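Local coordinates for protein tyrosinase (Burkholderia thailandensis, PDB 5ZRD) that uses a pair of copper ions to hydroxylate monophenols and probably oxidises the resulting catechols to quinones, as other tyrosinases do, at residues F50-L53 against G54-G58; Y97-K100 against L101-L105. All coordinates share one frame; numbering follows the deposited sequence.

Contact 1 (F50-L53 against G54-G58); sequences FFAL and GGYHG. With CU (copper (II) ion), chain J.
Phe50 opens the turn with its carbonyl oxygen, which receives the amide of Gly54 at 2.8 Å along a nearly straight N-H line of 165°. Its ring meets Trp36 and Phe152 edge to face. One residue on, Phe51 O likewise takes Gly55 N at 2.9 Å, while the Phe51 ring packs on Pro44, Pro155 and Val156. Ala52 contributes two things to Tyr56: its oxygen sits 3.2 Å above the plane of the phenol ring, over the centre, and its methyl CB lies 4.1 Å from Tyr56 OH. Tyr56 CG stands beside its own backbone N, chi1 -66°, which lays the ring back along the preceding turn. The hydroxyl of Tyr56 is hydrogen-bonded to Pro47 O, so its far end is anchored, while the ring face lies close against the Ala52 carbonyl. The segment belongs to the helix of the type-3 copper fold that carries the first histidine ligand, His57, whose NE2 binds copper at 2.0 Å together with His85 and His94. With CG anti to the backbone N, chi1 -168°, the imidazole leaves the helix on a different side from Tyr56; a weak hydrogen bond between its ND1 and Asn307 O probably helps to set the ring's rotation. Leu53, last of its segment, accepts Tyr56 N on its oxygen at 3.0 Å, an i to i+3 bond. The leucine branch CD2 meets the ring at CE2, 3.8 Å away.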
loop_
_atom_site.group_PDB
_atom_site.type_symbol
_atom_site.label_atom_id
_atom_site.label_comp_id
_atom_site.label_asym_id
_atom_site.label_seq_id
_atom_site.Cartn_x
_atom_site.Cartn_y
_atom_site.Cartn_z
ATOM N N PHE A 50 -0.321 -31.073 19.537
ATOM C CA PHE A 50 1.037 -30.838 19.112
ATOM C C PHE A 50 1.070 -29.910 17.890
ATOM O O PHE A 50 2.019 -29.173 17.718
ATOM C CB PHE A 50 1.754 -32.147 18.816
ATOM C CG PHE A 50 3.203 -31.923 18.472
ATOM C CD1 PHE A 50 4.047 -31.287 19.369
ATOM C CD2 PHE A 50 3.720 -32.338 17.255
ATOM C CE1 PHE A 50 5.371 -31.053 19.051
ATOM C CE2 PHE A 50 5.055 -32.124 16.948
ATOM C CZ PHE A 50 5.879 -31.493 17.852
ATOM N N PHE A 51 0.051 -29.954 17.035
ATOM C CA PHE A 51 0.111 -29.195 15.795
ATOM C C PHE A 51 0.002 -27.693 16.069
ATOM O O PHE A 51 0.658 -26.873 15.439
ATOM C CB PHE A 51 -1.005 -29.606 14.831
ATOM C CG PHE A 51 -1.044 -28.781 13.572
ATOM C CD1 PHE A 51 -0.168 -29.041 12.526
ATOM C CD2 PHE A 51 -1.952 -27.750 13.436
ATOM C CE1 PHE A 51 -0.193 -28.275 11.368
ATOM C CE2 PHE A 51 -1.989 -26.996 12.272
ATOM C CZ PHE A 51 -1.099 -27.246 11.248
ATOM N N ALA A 52 -0.869 -27.356 17.000
ATOM C CA ALA A 52 -1.067 -25.985 17.391
ATOM C C ALA A 52 0.214 -25.442 18.047
ATOM O O ALA A 52 0.665 -24.353 17.694
ATOM C CB ALA A 52 -2.251 -25.909 18.330
ATOM N N LEU A 53 0.752 -26.231 18.992
ATOM C CA LEU A 53 1.943 -25.921 19.811
ATOM C C LEU A 53 3.146 -25.745 18.888
ATOM O O LEU A 53 3.784 -24.717 18.964
ATOM C CB LEU A 53 2.218 -27.036 20.827
ATOM C CG LEU A 53 1.362 -27.034 22.097
ATOM C CD1 LEU A 53 1.512 -28.358 22.847
ATOM C CD2 LEU A 53 1.747 -25.873 23.010
ATOM N N GLY A 54 3.421 -26.743 18.041
ATOM C CA GLY A 54 4.505 -26.652 17.053
ATOM C C GLY A 54 4.306 -25.470 16.134
ATOM O O GLY A 54 5.269 -24.788 15.770
ATOM N N GLY A 55 3.045 -25.207 15.777
ATOM C CA GLY A 55 2.648 -24.020 14.952
ATOM C C GLY A 55 2.907 -22.672 15.615
ATOM O O GLY A 55 2.997 -21.646 14.911
ATOM N N TYR A 56 3.050 -22.634 16.944
ATOM C CA TYR A 56 3.259 -21.329 17.607
ATOM C C TYR A 56 4.640 -20.742 17.231
ATOM O O TYR A 56 4.773 -19.511 17.111
ATOM C CB TYR A 56 3.087 -21.447 19.133
ATOM C CG TYR A 56 1.688 -21.795 19.600
ATOM C CD1 TYR A 56 0.569 -21.228 18.998
ATOM C CD2 TYR A 56 1.472 -22.651 20.667
ATOM C CE1 TYR A 56 -0.717 -21.508 19.420
ATOM C CE2 TYR A 56 0.187 -22.951 21.099
ATOM C CZ TYR A 56 -0.906 -22.398 20.454
ATOM O OH TYR A 56 -2.171 -22.695 20.839
ATOM N N HIS A 57 5.641 -21.612 17.012
ATOM C CA HIS A 57 7.018 -21.238 16.832
ATOM C C HIS A 57 7.165 -20.350 15.600
ATOM O O HIS A 57 7.661 -19.219 15.673
ATOM C CB HIS A 57 7.888 -22.501 16.697
ATOM C CG HIS A 57 9.338 -22.209 16.799
ATOM N ND1 HIS A 57 10.150 -22.153 15.701
ATOM C CD2 HIS A 57 10.100 -21.890 17.866
ATOM C CE1 HIS A 57 11.368 -21.850 16.091
ATOM N NE2 HIS A 57 11.355 -21.661 17.409
ATOM N N GLY A 58 6.710 -20.890 14.485
ATOM C CA GLY A 58 6.882 -20.330 13.159
ATOM C C GLY A 58 5.575 -20.371 12.363
ATOM O O GLY A 58 4.637 -19.639 12.656
HETATM CU CU CU J . 12.823 -20.685 18.366
#

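Contact 2 (Y97-K100 against L101-L105); sequences YVYK and LEEAL
Lys100 NZ is gripped by three partners. Glu103 OE1 takes it at 2.8 Å in a salt bridge on the syn side of the carboxylate, somewhat out of its plane; a water accepts from it at 3.1 Å; and Lys377 O is a further acceptor. The same water donates to Glu103 OE2 at 2.8 Å, and so ties the other carboxylate oxygen back to the ammonium group. The two chains run side by side in the same direction, the lysine bending at chi2 (-53°) before it straightens towards its end, which also brings its CD within 3.3 Å of Glu103 OE1. Tyr99 also crosses the acid at a slant: its CE2 lies 3.7 Å from Glu103 OE2, with ring and carboxylate planes 40° apart. The ring atom para to CE2, CD1, comes 3.9 Å from OE1 of Glu102, whose carboxylate is engaged by Arg9, Arg11 and the amide of Met114. Beneath these groups runs the regular i to i+4 ladder of an alpha-helix, here helix 90-108, which carries the copper ligand His94 one turn earlier: Leu101 N to Tyr97 O, Glu102 N to Val98 O, Glu103 N to Tyr99 O and Ala104 N to Lys100 O. An i to i+3 salt bridge doubled by water would restrict the movement of both charged ends, and the nearby ammonium group would be expected to favour the ionised form of Glu103.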
loop_
_atom_site.group_PDB
_atom_site.type_symbol
_atom_site.label_atom_id
_atom_site.label_comp_id
_atom_site.label_asym_id
_atom_site.label_seq_id
_atom_site.Cartn_x
_atom_site.Cartn_y
_atom_site.Cartn_z
ATOM N N TYR A 97 7.801 -21.684 26.165
ATOM C CA TYR A 97 7.335 -22.548 25.074
ATOM C C TYR A 97 7.411 -23.992 25.530
ATOM O O TYR A 97 6.453 -24.758 25.351
ATOM C CB TYR A 97 8.141 -22.335 23.794
ATOM C CG TYR A 97 7.635 -22.988 22.528
ATOM C CD1 TYR A 97 6.313 -23.372 22.353
ATOM C CD2 TYR A 97 8.492 -23.169 21.463
ATOM C CE1 TYR A 97 5.856 -23.926 21.163
ATOM C CE2 TYR A 97 8.050 -23.676 20.257
ATOM C CZ TYR A 97 6.732 -24.065 20.110
ATOM O OH TYR A 97 6.327 -24.594 18.931
ATOM N N VAL A 98 8.527 -24.334 26.136
ATOM C CA VAL A 98 8.745 -25.712 26.541
ATOM C C VAL A 98 7.767 -26.055 27.659
ATOM O O VAL A 98 7.240 -27.163 27.731
ATOM C CB VAL A 98 10.174 -25.953 27.031
ATOM C CG1 VAL A 98 10.331 -27.382 27.530
ATOM C CG2 VAL A 98 11.187 -25.661 25.945
ATOM N N TYR A 99 7.609 -25.100 28.562
ATOM C CA TYR A 99 6.761 -25.291 29.719
ATOM C C TYR A 99 5.323 -25.494 29.249
ATOM O O TYR A 99 4.687 -26.363 29.740
ATOM C CB TYR A 99 6.828 -24.069 30.635
ATOM C CG TYR A 99 5.949 -24.113 31.858
ATOM C CD1 TYR A 99 6.309 -24.871 32.953
ATOM C CD2 TYR A 99 4.802 -23.344 31.951
ATOM C CE1 TYR A 99 5.536 -24.889 34.098
ATOM C CE2 TYR A 99 4.019 -23.345 33.098
ATOM C CZ TYR A 99 4.397 -24.116 34.177
ATOM O OH TYR A 99 3.667 -24.148 35.321
ATOM N N LYS A 100 4.869 -24.677 28.301
ATOM C CA LYS A 100 3.525 -24.763 27.763
ATOM C C LYS A 100 3.280 -26.116 27.065
ATOM O O LYS A 100 2.184 -26.728 27.199
ATOM C CB LYS A 100 3.258 -23.567 26.849
ATOM C CG LYS A 100 2.782 -22.308 27.570
ATOM C CD LYS A 100 1.580 -22.567 28.470
ATOM C CE LYS A 100 1.027 -21.320 29.129
ATOM N NZ LYS A 100 -0.109 -21.633 30.032
ATOM N N LEU A 101 4.270 -26.641 26.365
ATOM C CA LEU A 101 4.094 -27.969 25.758
ATOM C C LEU A 101 4.036 -29.013 26.876
ATOM O O LEU A 101 3.337 -29.993 26.793
ATOM C CB LEU A 101 5.232 -28.288 24.775
ATOM C CG LEU A 101 5.186 -29.721 24.254
ATOM C CD1 LEU A 101 5.348 -29.771 22.750
ATOM C CD2 LEU A 101 6.229 -30.584 24.958
ATOM N N GLU A 102 4.847 -28.809 27.888
ATOM C CA GLU A 102 4.817 -29.709 29.022
ATOM C C GLU A 102 3.436 -29.636 29.702
ATOM O O GLU A 102 2.977 -30.645 30.190
ATOM C CB GLU A 102 5.937 -29.325 29.981
ATOM C CG GLU A 102 6.179 -30.333 31.083
ATOM C CD GLU A 102 7.196 -29.877 32.107
ATOM O OE1 GLU A 102 7.055 -28.699 32.608
ATOM O OE2 GLU A 102 8.105 -30.699 32.426
ATOM N N GLU A 103 2.771 -28.478 29.732
ATOM C CA GLU A 103 1.403 -28.395 30.341
ATOM C C GLU A 103 0.443 -29.281 29.534
ATOM O O GLU A 103 -0.389 -29.970 30.111
ATOM C CB GLU A 103 0.851 -26.962 30.390
ATOM C CG GLU A 103 1.214 -26.205 31.658
ATOM C CD GLU A 103 0.527 -24.852 31.843
ATOM O OE1 GLU A 103 0.051 -24.286 30.840
ATOM O OE2 GLU A 103 0.470 -24.370 32.997
ATOM N N ALA A 104 0.607 -29.274 28.208
ATOM C CA ALA A 104 -0.128 -30.132 27.275
ATOM C C ALA A 104 0.197 -31.608 27.500
ATOM O O ALA A 104 -0.712 -32.422 27.479
ATOM C CB ALA A 104 0.195 -29.744 25.862
ATOM N N LEU A 105 1.449 -31.979 27.686
ATOM C CA LEU A 105 1.711 -33.390 27.917
ATOM C C LEU A 105 0.967 -33.831 29.196
ATOM O O LEU A 105 0.543 -34.989 29.310
ATOM C CB LEU A 105 3.210 -33.679 28.050
ATOM C CG LEU A 105 4.098 -33.426 26.836
ATOM C CD1 LEU A 105 5.546 -33.646 27.225
ATOM C CD2 LEU A 105 3.761 -34.335 25.663
HETATM O O HOH W 1 -0.158 -21.632 33.110
#

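Contacts 1 and 2 are short lengths, about two turns each, of two neighbouring helices, 50-57 and 90-108, of the dicopper core, with centres about 11 Å apart. They meet directly: Tyr97 OH reaches Leu53 O at 2.5 Å, a probable hydrogen bond, and Leu53 CD1 packs on Ala104 CB at 3.6 Å. Both are largely buried, yet their chemistry differs. Contact 1 combines aromatic and aliphatic packing with glycines and ends at a metal ligand; contact 2 carries charge, partly exposed at Lys100 and Glu103 and buried at Glu102, and turns Leu101 and Ala104 towards helix 50-57. Tyr97 thus joins the turn behind His57 to the helix that carries His94.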